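Putative nitrate transport protein (PDB 3MST) is of unproven function but probably binds a small solute for transport, nitrate being only a putative choice. Local coordinates at residues A[70-75]-A[238-243]; A[90-95]-A[112-117]; A[25-30]-A[197-202]; A[76-81]-A[210-215]. One frame throughout, in Å; residues are numbered along the deposited sequence. Where two conformers were deposited one is given.

Contact 1 (A[70-75]-A[238-243]); sequences LKIFAG and NDIEII
The backbones of Ile-72 and Ile-242 pair in a single beta bridge, through which the C-terminal tail joins strand 71-77 of the six-stranded mixed sheet. Two backbone bonds make the bridge, both using Ile-72. Its N donates to Glu-241 O at 2.9 Å, lying in the carbonyl plane, and its O takes the N-H of Ile-243 at 2.8 Å in a nearly straight bond (168°). Arg-227 and Arg-220, on or at the start of helix 220-230, hold the tail from its other side by bonding Ile-240 O and Ile-242 O.

The charged pair is looser. Lys-71 and Glu-241 run alongside each other, both chains extended, yet NZ stays 3.7 Å from OE1, a long salt bridge. A water closes the gap, accepting from Lys-71 NZ and donating to Glu-241 OE1. The shaft of the lysine also serves as packing: CD lies 3.5 Å from CG2 of Ile-243, crossing that side chain at about a right angle. With an alanine here, the Glu-241 carboxylate would probably lose its nearby positive charge and Ile-243 CG2 much of its cover.

Apolar contacts fill the buried side. Ile-72 reaches Ile-240 through CD1, 3.7 Å from CG2, while Ile-242 turns back onto Leu-223 and Val-224. Phe-73 and Ala-74 form a classic beta bulge opposite Met-162. Phe-73 meets Ile-243 on the same side of the strand as Lys-71. With its CG set between backbone N and carbonyl carbon (chi1 65°), the ring leads off toward strand 160-164, and it is Phe-73 CB that touches Ile-243 CG1, at 3.9 Å.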
loop_
_atom_site.group_PDB
_atom_site.type_symbol
_atom_site.label_atom_id
_atom_site.label_comp_id
_atom_site.label_asym_id
_atom_site.label_seq_id
_atom_site.Cartn_x
_atom_site.Cartn_y
_atom_site.Cartn_z
ATOM N N LEU A 70 -4.410 7.999 -14.647
ATOM C CA LEU A 70 -5.759 8.192 -14.152
ATOM C C LEU A 70 -5.737 9.277 -13.069
ATOM O O LEU A 70 -4.668 9.792 -12.732
ATOM C CB LEU A 70 -6.353 6.858 -13.662
ATOM C CG LEU A 70 -6.578 5.777 -14.728
ATOM C CD1 LEU A 70 -6.892 4.437 -14.056
ATOM C CD2 LEU A 70 -7.700 6.208 -15.684
ATOM N N LYS A 71 -6.900 9.653 -12.559
ATOM C CA LYS A 71 -7.065 10.716 -11.551
ATOM C C LYS A 71 -7.376 10.106 -10.201
ATOM O O LYS A 71 -8.255 9.237 -10.074
ATOM C CB LYS A 71 -8.209 11.632 -11.959
ATOM C CG LYS A 71 -7.965 12.246 -13.320
ATOM C CD LYS A 71 -9.045 13.250 -13.733
ATOM C CE LYS A 71 -8.892 13.635 -15.215
ATOM N NZ LYS A 71 -9.981 14.588 -15.623
ATOM N N ILE A 72 -6.616 10.521 -9.202
ATOM C CA ILE A 72 -6.815 10.029 -7.837
ATOM C C ILE A 72 -8.100 10.533 -7.229
ATOM O O ILE A 72 -8.328 11.764 -7.212
ATOM C CB ILE A 72 -5.604 10.384 -6.952
ATOM C CG1 ILE A 72 -4.332 9.713 -7.439
ATOM C CG2 ILE A 72 -5.869 10.064 -5.466
ATOM C CD1 ILE A 72 -3.072 10.279 -6.789
ATOM N N PHE A 73 -8.966 9.648 -6.740
ATOM C CA PHE A 73 -10.213 10.057 -6.086
ATOM C C PHE A 73 -10.360 9.646 -4.638
ATOM O O PHE A 73 -11.314 10.040 -3.998
ATOM C CB PHE A 73 -11.438 9.597 -6.903
ATOM C CG PHE A 73 -11.604 8.104 -6.984
ATOM C CD1 PHE A 73 -12.302 7.428 -6.021
ATOM C CD2 PHE A 73 -11.191 7.404 -8.092
ATOM C CE1 PHE A 73 -12.502 6.059 -6.076
ATOM C CE2 PHE A 73 -11.389 6.004 -8.150
ATOM C CZ PHE A 73 -12.069 5.352 -7.160
ATOM N N ALA A 74 -9.460 8.776 -4.134
ATOM C CA ALA A 74 -9.492 8.378 -2.748
ATOM C C ALA A 74 -8.105 7.855 -2.406
ATOM O O ALA A 74 -7.296 7.518 -3.277
ATOM C CB ALA A 74 -10.552 7.290 -2.530
ATOM N N GLY A 75 -7.826 7.909 -1.113
ATOM C CA GLY A 75 -6.557 7.415 -0.570
ATOM C C GLY A 75 -6.823 6.369 0.493
ATOM O O GLY A 75 -7.921 6.295 1.057
ATOM N N ASN A 238 3.618 14.723 -9.661
ATOM C CA ASN A 238 3.073 16.065 -9.621
ATOM C C ASN A 238 2.100 16.302 -10.740
ATOM O O ASN A 238 1.276 17.241 -10.670
ATOM C CB ASN A 238 4.172 17.119 -9.715
ATOM C CG ASN A 238 4.858 17.346 -8.402
ATOM O OD1 ASN A 238 6.091 17.438 -8.369
ATOM N ND2 ASN A 238 4.074 17.437 -7.296
ATOM N N ASP A 239 2.223 15.505 -11.791
ATOM C CA ASP A 239 1.330 15.598 -12.937
ATOM C C ASP A 239 0.049 14.762 -12.834
ATOM O O ASP A 239 -0.762 14.755 -13.749
ATOM C CB ASP A 239 2.095 15.181 -14.174
ATOM C CG ASP A 239 3.349 15.998 -14.373
ATOM O OD1 ASP A 239 3.283 17.239 -14.154
ATOM O OD2 ASP A 239 4.395 15.386 -14.718
ATOM N N ILE A 240 -0.141 14.073 -11.728
ATOM C CA ILE A 240 -1.380 13.307 -11.506
ATOM C C ILE A 240 -2.401 14.196 -10.802
ATOM O O ILE A 240 -2.141 14.783 -9.777
ATOM C CB ILE A 240 -1.088 11.996 -10.729
ATOM C CG1 ILE A 240 -0.201 11.019 -11.526
ATOM C CG2 ILE A 240 -2.393 11.293 -10.332
ATOM C CD1 ILE A 240 -0.861 10.414 -12.782
ATOM N N GLU A 241 -3.574 14.295 -11.402
ATOM C CA GLU A 241 -4.637 15.105 -10.903
ATOM C C GLU A 241 -5.408 14.347 -9.816
ATOM O O GLU A 241 -5.440 13.130 -9.808
ATOM C CB GLU A 241 -5.593 15.452 -12.040
ATOM C CG GLU A 241 -4.992 16.339 -13.075
ATOM C CD GLU A 241 -5.912 16.465 -14.291
ATOM O OE1 GLU A 241 -7.164 16.401 -14.121
ATOM O OE2 GLU A 241 -5.380 16.590 -15.420
ATOM N N ILE A 242 -5.979 15.094 -8.887
ATOM C CA ILE A 242 -6.834 14.647 -7.799
ATOM C C ILE A 242 -8.240 15.208 -8.006
ATOM O O ILE A 242 -8.426 16.407 -8.287
ATOM C CB ILE A 242 -6.238 15.125 -6.485
ATOM C CG1 ILE A 242 -4.868 14.379 -6.251
ATOM C CG2 ILE A 242 -7.234 14.917 -5.335
ATOM C CD1 ILE A 242 -4.028 15.036 -5.194
ATOM N N ILE A 243 -9.232 14.346 -7.920
ATOM C CA ILE A 243 -10.590 14.750 -8.172
ATOM C C ILE A 243 -11.338 14.645 -6.859
ATOM O O ILE A 243 -11.077 13.778 -6.005
ATOM C CB ILE A 243 -11.177 14.046 -9.461
ATOM C CG1 ILE A 243 -11.135 12.557 -9.395
ATOM C CG2 ILE A 243 -10.378 14.473 -10.692
ATOM C CD1 ILE A 243 -11.695 11.901 -10.542
HETATM O O HOH W 1 -8.623 17.382 -16.387
HETATM O O HOH W 2 -12.610 12.331 -4.474
#

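Contact 2 (A[90-95]-A[112-117]); sequences GRIYTL and DKAQVI. With EDO (1,2-ethanediol), chain K; EDO (1,2-ethanediol), chain J.
Tyr-93 and Ile-117 sit side by side at the end of a parallel strand pair, 91-94 with 115-118, joined through helix 100-112 as a beta-alpha-beta unit. Ile-117 lies over one ring face, its CB 4.0 Å from the centroid of the Tyr-93 ring in a CH-pi contact, and CG2 presses on CE2. On the other side of the sheet Ile-92 CG1 packs on Ala-114 CB at 3.8 Å. Thr-94 meets Val-116 there too: with OG1 anti to the backbone N (chi1 -165°) and bonded to Leu-135 O, CG2 is left to touch Val-116 CG1.

Four backbone bonds position these pairs, running from Gln-115 N to Gly-90 O through to Thr-94 N to Ile-117 O. A water between Gly-90 N and Asp-112 O ties the start of the strand to the helix end, where Arg-149 pairs with Asp-112.

Arg-91 steadies the tyrosine from its own strand, NH1 donating to Tyr-93 OH at 2.9 Å, somewhat bent (142°). A leucine in its place would probably leave that hydroxyl without this donor and the ring less firmly placed over Ile-117. The guanidinium NE donates in plane to O1 of an ethanediol, 2.9 Å away.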
loop_
_atom_site.group_PDB
_atom_site.type_symbol
_atom_site.label_atom_id
_atom_site.label_comp_id
_atom_site.label_asym_id
_atom_site.label_seq_id
_atom_site.Cartn_x
_atom_site.Cartn_y
_atom_site.Cartn_z
ATOM N N GLY A 90 23.086 6.066 10.279
ATOM C CA GLY A 90 23.518 6.521 8.971
ATOM C C GLY A 90 23.187 5.695 7.743
ATOM O O GLY A 90 23.472 6.080 6.609
ATOM N N ARG A 91 22.584 4.517 7.973
ATOM C CA ARG A 91 22.122 3.696 6.850
ATOM C C ARG A 91 20.730 3.159 7.136
ATOM O O ARG A 91 20.455 2.792 8.281
ATOM C CB ARG A 91 23.025 2.470 6.631
ATOM C CG ARG A 91 24.440 2.776 6.321
ATOM C CD ARG A 91 25.208 1.495 5.993
ATOM N NE ARG A 91 26.655 1.775 5.897
ATOM C CZ ARG A 91 27.564 0.815 5.796
ATOM N NH1 ARG A 91 27.199 -0.443 5.729
ATOM N NH2 ARG A 91 28.850 1.105 5.733
ATOM N N ILE A 92 19.885 3.169 6.112
ATOM C CA ILE A 92 18.602 2.467 6.139
ATOM C C ILE A 92 18.651 1.436 5.015
ATOM O O ILE A 92 18.681 1.760 3.837
ATOM C CB ILE A 92 17.372 3.389 5.916
ATOM C CG1 ILE A 92 17.332 4.522 6.927
ATOM C CG2 ILE A 92 16.084 2.522 5.959
ATOM C CD1 ILE A 92 16.234 5.602 6.638
ATOM N N TYR A 93 18.683 0.172 5.419
ATOM C CA TYR A 93 18.574 -0.943 4.473
ATOM C C TYR A 93 17.104 -1.154 4.124
ATOM O O TYR A 93 16.248 -1.035 5.020
ATOM C CB TYR A 93 19.179 -2.212 5.129
ATOM C CG TYR A 93 20.702 -2.226 5.089
ATOM C CD1 TYR A 93 21.430 -1.559 6.055
ATOM C CD2 TYR A 93 21.380 -2.770 4.001
ATOM C CE1 TYR A 93 22.810 -1.510 5.995
ATOM C CE2 TYR A 93 22.761 -2.722 3.941
ATOM C CZ TYR A 93 23.453 -2.071 4.948
ATOM O OH TYR A 93 24.829 -1.994 4.921
ATOM N N THR A 94 16.823 -1.472 2.872
ATOM C CA THR A 94 15.440 -1.738 2.472
ATOM C C THR A 94 15.425 -2.707 1.310
ATOM O O THR A 94 16.449 -3.351 1.014
ATOM C CB THR A 94 14.713 -0.405 2.198
ATOM O OG1 THR A 94 13.295 -0.617 2.161
ATOM C CG2 THR A 94 15.200 0.266 0.937
ATOM N N LEU A 95 14.255 -2.871 0.719
ATOM C CA LEU A 95 14.029 -3.788 -0.372
ATOM C C LEU A 95 14.437 -3.209 -1.727
ATOM O O LEU A 95 15.148 -2.218 -1.762
ATOM C CB LEU A 95 12.597 -4.308 -0.293
ATOM C CG LEU A 95 12.240 -5.173 0.914
ATOM C CD1 LEU A 95 13.264 -6.281 1.112
ATOM C CD2 LEU A 95 11.972 -4.419 2.165
ATOM N N ASP A 112 16.435 11.107 8.963
ATOM C CA ASP A 112 17.374 10.340 9.749
ATOM C C ASP A 112 18.833 10.642 9.379
ATOM O O ASP A 112 19.734 10.086 10.004
ATOM C CB ASP A 112 17.092 8.835 9.613
ATOM C CG ASP A 112 15.867 8.365 10.386
ATOM O OD1 ASP A 112 15.301 9.141 11.180
ATOM O OD2 ASP A 112 15.464 7.179 10.221
ATOM N N LYS A 113 19.079 11.423 8.333
ATOM C CA LYS A 113 20.426 11.726 7.846
ATOM C C LYS A 113 21.135 10.418 7.530
ATOM O O LYS A 113 22.239 10.137 8.019
ATOM C CB LYS A 113 21.196 12.581 8.869
ATOM C CG LYS A 113 20.505 13.928 9.160
ATOM C CD LYS A 113 21.257 14.780 10.192
ATOM C CE LYS A 113 20.550 16.131 10.403
ATOM N NZ LYS A 113 19.192 15.967 10.996
ATOM N N ALA A 114 20.496 9.644 6.641
ATOM C CA ALA A 114 20.975 8.319 6.274
ATOM C C ALA A 114 21.128 8.162 4.782
ATOM O O ALA A 114 20.468 8.849 3.977
ATOM C CB ALA A 114 20.015 7.278 6.792
ATOM N N GLN A 115 21.922 7.168 4.405
ATOM C CA GLN A 115 21.935 6.634 3.063
ATOM C C GLN A 115 21.100 5.353 3.000
ATOM O O GLN A 115 21.093 4.579 3.930
ATOM C CB GLN A 115 23.358 6.311 2.573
ATOM C CG GLN A 115 24.279 7.514 2.560
ATOM C CD GLN A 115 23.778 8.588 1.636
ATOM O OE1 GLN A 115 23.396 8.294 0.515
ATOM N NE2 GLN A 115 23.796 9.862 2.099
ATOM N N VAL A 116 20.360 5.192 1.923
ATOM C CA VAL A 116 19.530 4.002 1.662
ATOM C C VAL A 116 20.392 2.982 0.926
ATOM O O VAL A 116 20.971 3.298 -0.115
ATOM C CB VAL A 116 18.243 4.368 0.872
ATOM C CG1 VAL A 116 17.471 3.081 0.482
ATOM C CG2 VAL A 116 17.394 5.326 1.683
ATOM N N ILE A 117 20.356 1.740 1.391
ATOM C CA ILE A 117 21.010 0.595 0.726
ATOM C C ILE A 117 19.901 -0.417 0.397
ATOM O O ILE A 117 19.249 -0.941 1.291
ATOM C CB ILE A 117 22.076 -0.036 1.654
ATOM C CG1 ILE A 117 23.055 1.019 2.234
ATOM C CG2 ILE A 117 22.823 -1.175 0.939
ATOM C CD1 ILE A 117 23.929 1.710 1.202
HETATM C C1 EDO K . 19.699 9.201 0.856
HETATM O O1 EDO K . 20.358 9.926 -0.191
HETATM C C2 EDO K . 19.248 7.928 0.203
HETATM O O2 EDO K . 20.391 7.162 -0.211
HETATM C C1 EDO J . 27.077 4.713 5.106
HETATM O O1 EDO J . 27.362 4.531 6.487
HETATM C C2 EDO J . 26.516 6.094 4.936
HETATM O O2 EDO J . 27.554 7.009 5.361
HETATM O O HOH W 3 20.855 7.637 10.364
#

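Contact 3 (A[25-30]-A[197-202]); sequences PFSGPV and SGYYSE. Unlike the reference sequence in segment 25-30: Ser-27 (reference Ala).
Phe-26 meets the end of helix 186-197 with its backbone: its carbonyl O lies 3.4 Å from Ser-197 CB, though Ser-197 was modelled in two conformers, so the detail of this touch is doubtful. The residue belongs to a type I turn from Pro-25 to Gly-28, closed by Gly-28 N donating to Pro-25 O.

Ser-27, which stands where the reference sequence has alanine, makes the central contact. Its CB rests 3.8 Å from Tyr-199 CB, while its carbonyl O accepts the Tyr-200 hydroxyl proton at 2.7 Å, nearly along the C=O axis (163°) and close to the plane of the tyrosine ring. With Tyr-200 CG anti to its carbonyl carbon (chi1 -56°), the ring reaches across to that oxygen. Tyr-199 backs it up, its CD1 standing 3.5 Å above the centre of the Tyr-200 ring, edge over face.

Farther on, Pro-29 crosses the end of Tyr-200 at about a right angle, CD 4.0 Å from OH. A bound acetate, probably from the crystallisation liquor, lies against the proline ring. This is a loop leaving the carboxyl end of a parallel strand, 22-24, the place where alpha/beta proteins commonly build their pockets.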
loop_
_atom_site.group_PDB
_atom_site.type_symbol
_atom_site.label_atom_id
_atom_site.label_comp_id
_atom_site.label_asym_id
_atom_site.label_seq_id
_atom_site.Cartn_x
_atom_site.Cartn_y
_atom_site.Cartn_z
ATOM N N PRO A 25 -2.669 -4.790 -7.326
ATOM C CA PRO A 25 -1.732 -5.877 -7.071
ATOM C C PRO A 25 -2.224 -6.777 -5.944
ATOM O O PRO A 25 -2.370 -6.318 -4.806
ATOM C CB PRO A 25 -0.472 -5.141 -6.640
ATOM C CG PRO A 25 -1.005 -3.844 -5.976
ATOM C CD PRO A 25 -2.202 -3.498 -6.802
ATOM N N PHE A 26 -2.432 -8.071 -6.231
ATOM C CA PHE A 26 -2.987 -8.932 -5.207
ATOM C C PHE A 26 -1.995 -9.213 -4.083
ATOM O O PHE A 26 -2.379 -9.620 -2.977
ATOM C CB PHE A 26 -3.491 -10.259 -5.775
ATOM C CG PHE A 26 -4.806 -10.198 -6.531
ATOM C CD1 PHE A 26 -5.375 -9.029 -6.964
ATOM C CD2 PHE A 26 -5.472 -11.375 -6.812
ATOM C CE1 PHE A 26 -6.556 -9.054 -7.682
ATOM C CE2 PHE A 26 -6.641 -11.417 -7.491
ATOM C CZ PHE A 26 -7.209 -10.254 -7.934
ATOM N N SER A 27 -0.712 -8.983 -4.333
ATOM C CA SER A 27 0.264 -9.086 -3.269
ATOM C C SER A 27 0.443 -7.802 -2.458
ATOM O O SER A 27 1.171 -7.784 -1.462
ATOM C CB SER A 27 1.594 -9.513 -3.794
ATOM O OG SER A 27 2.113 -8.579 -4.689
ATOM N N GLY A 28 -0.222 -6.720 -2.871
ATOM C CA GLY A 28 -0.149 -5.464 -2.154
ATOM C C GLY A 28 -1.293 -5.386 -1.177
ATOM O O GLY A 28 -2.437 -5.628 -1.583
ATOM N N PRO A 29 -1.042 -4.979 0.081
ATOM C CA PRO A 29 -2.140 -4.856 1.066
ATOM C C PRO A 29 -3.270 -3.927 0.656
ATOM O O PRO A 29 -4.398 -4.066 1.151
ATOM C CB PRO A 29 -1.435 -4.378 2.327
ATOM C CG PRO A 29 -0.033 -4.973 2.178
ATOM C CD PRO A 29 0.285 -4.811 0.724
ATOM N N VAL A 30 -3.022 -3.000 -0.270
ATOM C CA VAL A 30 -4.118 -2.151 -0.750
ATOM C C VAL A 30 -5.263 -2.975 -1.333
ATOM O O VAL A 30 -6.399 -2.555 -1.289
ATOM C CB VAL A 30 -3.640 -1.095 -1.787
ATOM C CG1 VAL A 30 -3.260 -1.765 -3.137
ATOM C CG2 VAL A 30 -4.710 -0.021 -2.010
ATOM N N SER A 197 -3.463 -14.171 -2.962
ATOM C CA SER A 197 -2.330 -13.249 -3.160
ATOM C C SER A 197 -1.216 -13.873 -3.929
ATOM O O SER A 197 -0.465 -13.148 -4.557
ATOM C CB SER A 197 -1.754 -12.741 -1.839
ATOM O OG SER A 197 -1.064 -13.760 -1.157
ATOM N N GLY A 198 -1.085 -15.195 -3.816
ATOM C CA GLY A 198 0.056 -15.919 -4.337
ATOM C C GLY A 198 1.342 -15.362 -3.774
ATOM O O GLY A 198 2.307 -15.197 -4.540
ATOM N N TYR A 199 1.378 -15.006 -2.480
ATOM C CA TYR A 199 2.600 -14.390 -1.990
ATOM C C TYR A 199 2.880 -14.628 -0.528
ATOM O O TYR A 199 4.020 -14.819 -0.184
ATOM C CB TYR A 199 2.514 -12.885 -2.261
ATOM C CG TYR A 199 3.769 -12.129 -2.040
ATOM C CD1 TYR A 199 4.088 -11.634 -0.771
ATOM C CD2 TYR A 199 4.657 -11.910 -3.075
ATOM C CE1 TYR A 199 5.273 -10.958 -0.544
ATOM C CE2 TYR A 199 5.836 -11.214 -2.869
ATOM C CZ TYR A 199 6.148 -10.764 -1.609
ATOM O OH TYR A 199 7.317 -10.066 -1.414
ATOM N N TYR A 200 1.864 -14.570 0.319
ATOM C CA TYR A 200 1.989 -14.693 1.747
ATOM C C TYR A 200 1.483 -16.051 2.166
ATOM O O TYR A 200 0.431 -16.505 1.695
ATOM C CB TYR A 200 1.153 -13.651 2.452
ATOM C CG TYR A 200 1.447 -12.233 2.065
ATOM C CD1 TYR A 200 2.445 -11.498 2.706
ATOM C CD2 TYR A 200 0.749 -11.617 1.066
ATOM C CE1 TYR A 200 2.721 -10.174 2.308
ATOM C CE2 TYR A 200 1.007 -10.338 0.684
ATOM C CZ TYR A 200 1.975 -9.597 1.311
ATOM O OH TYR A 200 2.244 -8.264 0.977
ATOM N N SER A 201 2.172 -16.662 3.109
ATOM C CA SER A 201 1.628 -17.848 3.750
ATOM C C SER A 201 0.455 -17.495 4.692
ATOM O O SER A 201 0.319 -16.366 5.167
ATOM C CB SER A 201 2.731 -18.551 4.533
ATOM O OG SER A 201 3.077 -17.848 5.722
ATOM N N GLU A 202 -0.393 -18.466 4.981
ATOM C CA GLU A 202 -1.460 -18.245 5.934
ATOM C C GLU A 202 -0.895 -17.893 7.320
ATOM O O GLU A 202 -1.440 -17.039 8.033
ATOM C CB GLU A 202 -2.346 -19.492 5.998
ATOM C CG GLU A 202 -3.751 -19.254 6.457
ATOM C CD GLU A 202 -4.673 -20.461 6.099
ATOM O OE1 GLU A 202 -4.724 -20.905 4.908
ATOM O OE2 GLU A 202 -5.348 -20.943 7.018
#

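Contact 4 (A[76-81]-A[210-215]); sequences VRIDMY and GIYGHE
Asp-79 N donates to Tyr-212 O in an almost perfectly straight bond, 2.8 Å long at 179°, in the carbonyl plane and on a lone pair. Arg-77 and Glu-215 form an antiparallel hydrogen-bonded pair, Arg-77 N to Glu-215 O at 2.8 Å and Glu-215 N to Arg-77 O at 2.9 Å, so strand 215-217 joins the sheet edge here. Their side chains run alongside but do not pair directly: Glu-215 OE1 lies 4.0 Å from Arg-77 NH1 and well out of the guanidinium plane. A water in that plane joins them, accepting from Arg-77 NH1 and donating to Glu-215 OE1 and O, while the salt bridges of Arg-77 go to Glu-222 and Asp-156. The Asp-79 carboxylate turns to Ser-145 OG.

Ile-78 makes the main apolar contact. Its CG2, anti to the backbone N, sits over the centre of the His-214 ring, 3.9 Å from the centroid in a CH-pi contact, and also 3.8 Å from Tyr-212 CB. CD1 reaches CD2 of the same histidine. Beyond it, selenomethionine Met-80 meets Tyr-212 CD1 through CG.

The bond from His-214 NE2 to Pro-29 O implies a proton on NE2. Held by it and faced by Ile-78, the imidazole is unlikely to turn readily.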
loop_
_atom_site.group_PDB
_atom_site.type_symbol
_atom_site.label_atom_id
_atom_site.label_comp_id
_atom_site.label_asym_id
_atom_site.label_seq_id
_atom_site.Cartn_x
_atom_site.Cartn_y
_atom_site.Cartn_z
ATOM N N VAL A 76 -5.793 5.562 0.762
ATOM C CA VAL A 76 -5.886 4.571 1.845
ATOM C C VAL A 76 -4.626 4.693 2.709
ATOM O O VAL A 76 -3.506 4.611 2.126
ATOM C CB VAL A 76 -6.099 3.104 1.387
ATOM C CG1 VAL A 76 -6.556 2.244 2.604
ATOM C CG2 VAL A 76 -7.123 3.039 0.235
ATOM N N ARG A 77 -4.797 4.859 4.027
ATOM C CA ARG A 77 -3.701 4.687 4.968
ATOM C C ARG A 77 -3.652 3.203 5.356
ATOM O O ARG A 77 -4.693 2.613 5.735
ATOM C CB ARG A 77 -3.918 5.550 6.212
ATOM C CG ARG A 77 -3.711 7.042 6.000
ATOM C CD ARG A 77 -3.950 7.771 7.281
ATOM N NE ARG A 77 -3.570 9.182 7.240
ATOM C CZ ARG A 77 -4.356 10.166 6.861
ATOM N NH1 ARG A 77 -5.573 9.930 6.397
ATOM N NH2 ARG A 77 -3.894 11.415 6.932
ATOM N N ILE A 78 -2.474 2.598 5.289
ATOM C CA ILE A 78 -2.283 1.194 5.656
ATOM C C ILE A 78 -0.924 1.073 6.336
ATOM O O ILE A 78 0.059 1.549 5.807
ATOM C CB ILE A 78 -2.320 0.289 4.406
ATOM C CG1 ILE A 78 -3.469 0.635 3.463
ATOM C CG2 ILE A 78 -2.417 -1.192 4.845
ATOM C CD1 ILE A 78 -3.446 -0.131 2.150
ATOM N N ASP A 79 -0.865 0.465 7.523
ATOM C CA ASP A 79 0.403 0.359 8.238
ATOM C C ASP A 79 1.056 -0.953 7.848
ATOM O O ASP A 79 0.729 -2.004 8.387
ATOM C CB ASP A 79 0.162 0.446 9.730
ATOM C CG ASP A 79 1.434 0.696 10.527
ATOM O OD1 ASP A 79 2.475 0.994 9.923
ATOM O OD2 ASP A 79 1.343 0.608 11.765
HETATM N N MSE A 80 1.926 -0.888 6.847
HETATM C CA MSE A 80 2.474 -2.069 6.154
HETATM C C MSE A 80 3.945 -2.331 6.450
HETATM O O MSE A 80 4.440 -3.410 6.121
HETATM C CB MSE A 80 2.358 -1.857 4.641
HETATM C CG MSE A 80 0.972 -1.659 4.157
HETATM SE SE MSE A 80 0.815 -1.253 2.300
HETATM C CE MSE A 80 1.274 0.599 2.313
ATOM N N TYR A 81 4.642 -1.342 7.018
ATOM C CA TYR A 81 6.111 -1.391 7.144
ATOM C C TYR A 81 6.579 -1.205 8.584
ATOM O O TYR A 81 5.921 -0.522 9.399
ATOM C CB TYR A 81 6.740 -0.271 6.279
ATOM C CG TYR A 81 6.440 -0.445 4.807
ATOM C CD1 TYR A 81 7.023 -1.465 4.076
ATOM C CD2 TYR A 81 5.506 0.339 4.161
ATOM C CE1 TYR A 81 6.705 -1.688 2.755
ATOM C CE2 TYR A 81 5.201 0.123 2.832
ATOM C CZ TYR A 81 5.778 -0.874 2.142
ATOM O OH TYR A 81 5.413 -1.073 0.832
ATOM N N GLY A 210 -3.700 -7.936 11.552
ATOM C CA GLY A 210 -4.265 -6.903 12.416
ATOM C C GLY A 210 -3.528 -5.578 12.472
ATOM O O GLY A 210 -4.025 -4.581 13.001
ATOM N N ILE A 211 -2.289 -5.575 11.963
ATOM C CA ILE A 211 -1.470 -4.363 12.008
ATOM C C ILE A 211 -1.926 -3.357 10.957
ATOM O O ILE A 211 -1.785 -2.164 11.135
ATOM C CB ILE A 211 0.040 -4.679 11.841
ATOM C CG1 ILE A 211 0.518 -5.712 12.891
ATOM C CG2 ILE A 211 0.875 -3.384 11.897
ATOM C CD1 ILE A 211 1.914 -6.284 12.621
ATOM N N TYR A 212 -2.414 -3.821 9.820
ATOM C CA TYR A 212 -2.662 -2.912 8.688
ATOM C C TYR A 212 -3.529 -1.731 9.007
ATOM O O TYR A 212 -3.220 -0.599 8.641
ATOM C CB TYR A 212 -3.261 -3.693 7.526
ATOM C CG TYR A 212 -2.348 -4.721 6.878
ATOM C CD1 TYR A 212 -1.099 -4.377 6.372
ATOM C CD2 TYR A 212 -2.760 -6.044 6.788
ATOM C CE1 TYR A 212 -0.269 -5.327 5.754
ATOM C CE2 TYR A 212 -1.951 -6.989 6.185
ATOM C CZ TYR A 212 -0.711 -6.641 5.644
ATOM O OH TYR A 212 0.073 -7.603 5.064
ATOM N N GLY A 213 -4.672 -1.969 9.657
ATOM C CA GLY A 213 -5.530 -0.863 10.010
ATOM C C GLY A 213 -5.961 0.027 8.858
ATOM O O GLY A 213 -5.949 1.246 8.984
ATOM N N HIS A 214 -6.327 -0.586 7.734
ATOM C CA HIS A 214 -6.753 0.167 6.554
ATOM C C HIS A 214 -7.759 1.249 6.893
ATOM O O HIS A 214 -8.745 0.987 7.599
ATOM C CB HIS A 214 -7.437 -0.734 5.507
ATOM C CG HIS A 214 -6.567 -1.783 4.874
ATOM N ND1 HIS A 214 -6.150 -2.921 5.552
ATOM C CD2 HIS A 214 -6.126 -1.905 3.603
ATOM C CE1 HIS A 214 -5.460 -3.672 4.713
ATOM N NE2 HIS A 214 -5.422 -3.073 3.527
ATOM N N GLU A 215 -7.561 2.445 6.377
ATOM C CA GLU A 215 -8.517 3.534 6.525
ATOM C C GLU A 215 -8.564 4.381 5.256
ATOM O O GLU A 215 -7.538 4.896 4.794
ATOM C CB GLU A 215 -8.127 4.391 7.704
ATOM C CG GLU A 215 -9.107 5.479 8.030
ATOM C CD GLU A 215 -8.542 6.444 9.040
ATOM O OE1 GLU A 215 -7.772 7.371 8.637
ATOM O OE2 GLU A 215 -8.862 6.260 10.247
HETATM O O HOH W 4 -7.115 7.541 6.012
#

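In the fold
Contacts 1 and 4 share strand 71-77: contact 1 joins the C-terminal tail to its start, contact 4 brings strand 215-217 beside its end. Contact 4 is the most buried, its centre about 8 Å from that of the chain; there the charged ends find their partners in other parts of the chain. Contact 3 adjoins it through Pro-29, which packs on Tyr-212 and Met-80, but rests on one tyrosine hydroxyl rather than strand pairing. Contact 2 lies apart, about 20 Å from the chain centre, in the five-stranded sheet, with a regular parallel ladder. Contacts 1, 2 and 3 are partly buried, and contact 1 carries its long salt bridge on the more exposed side.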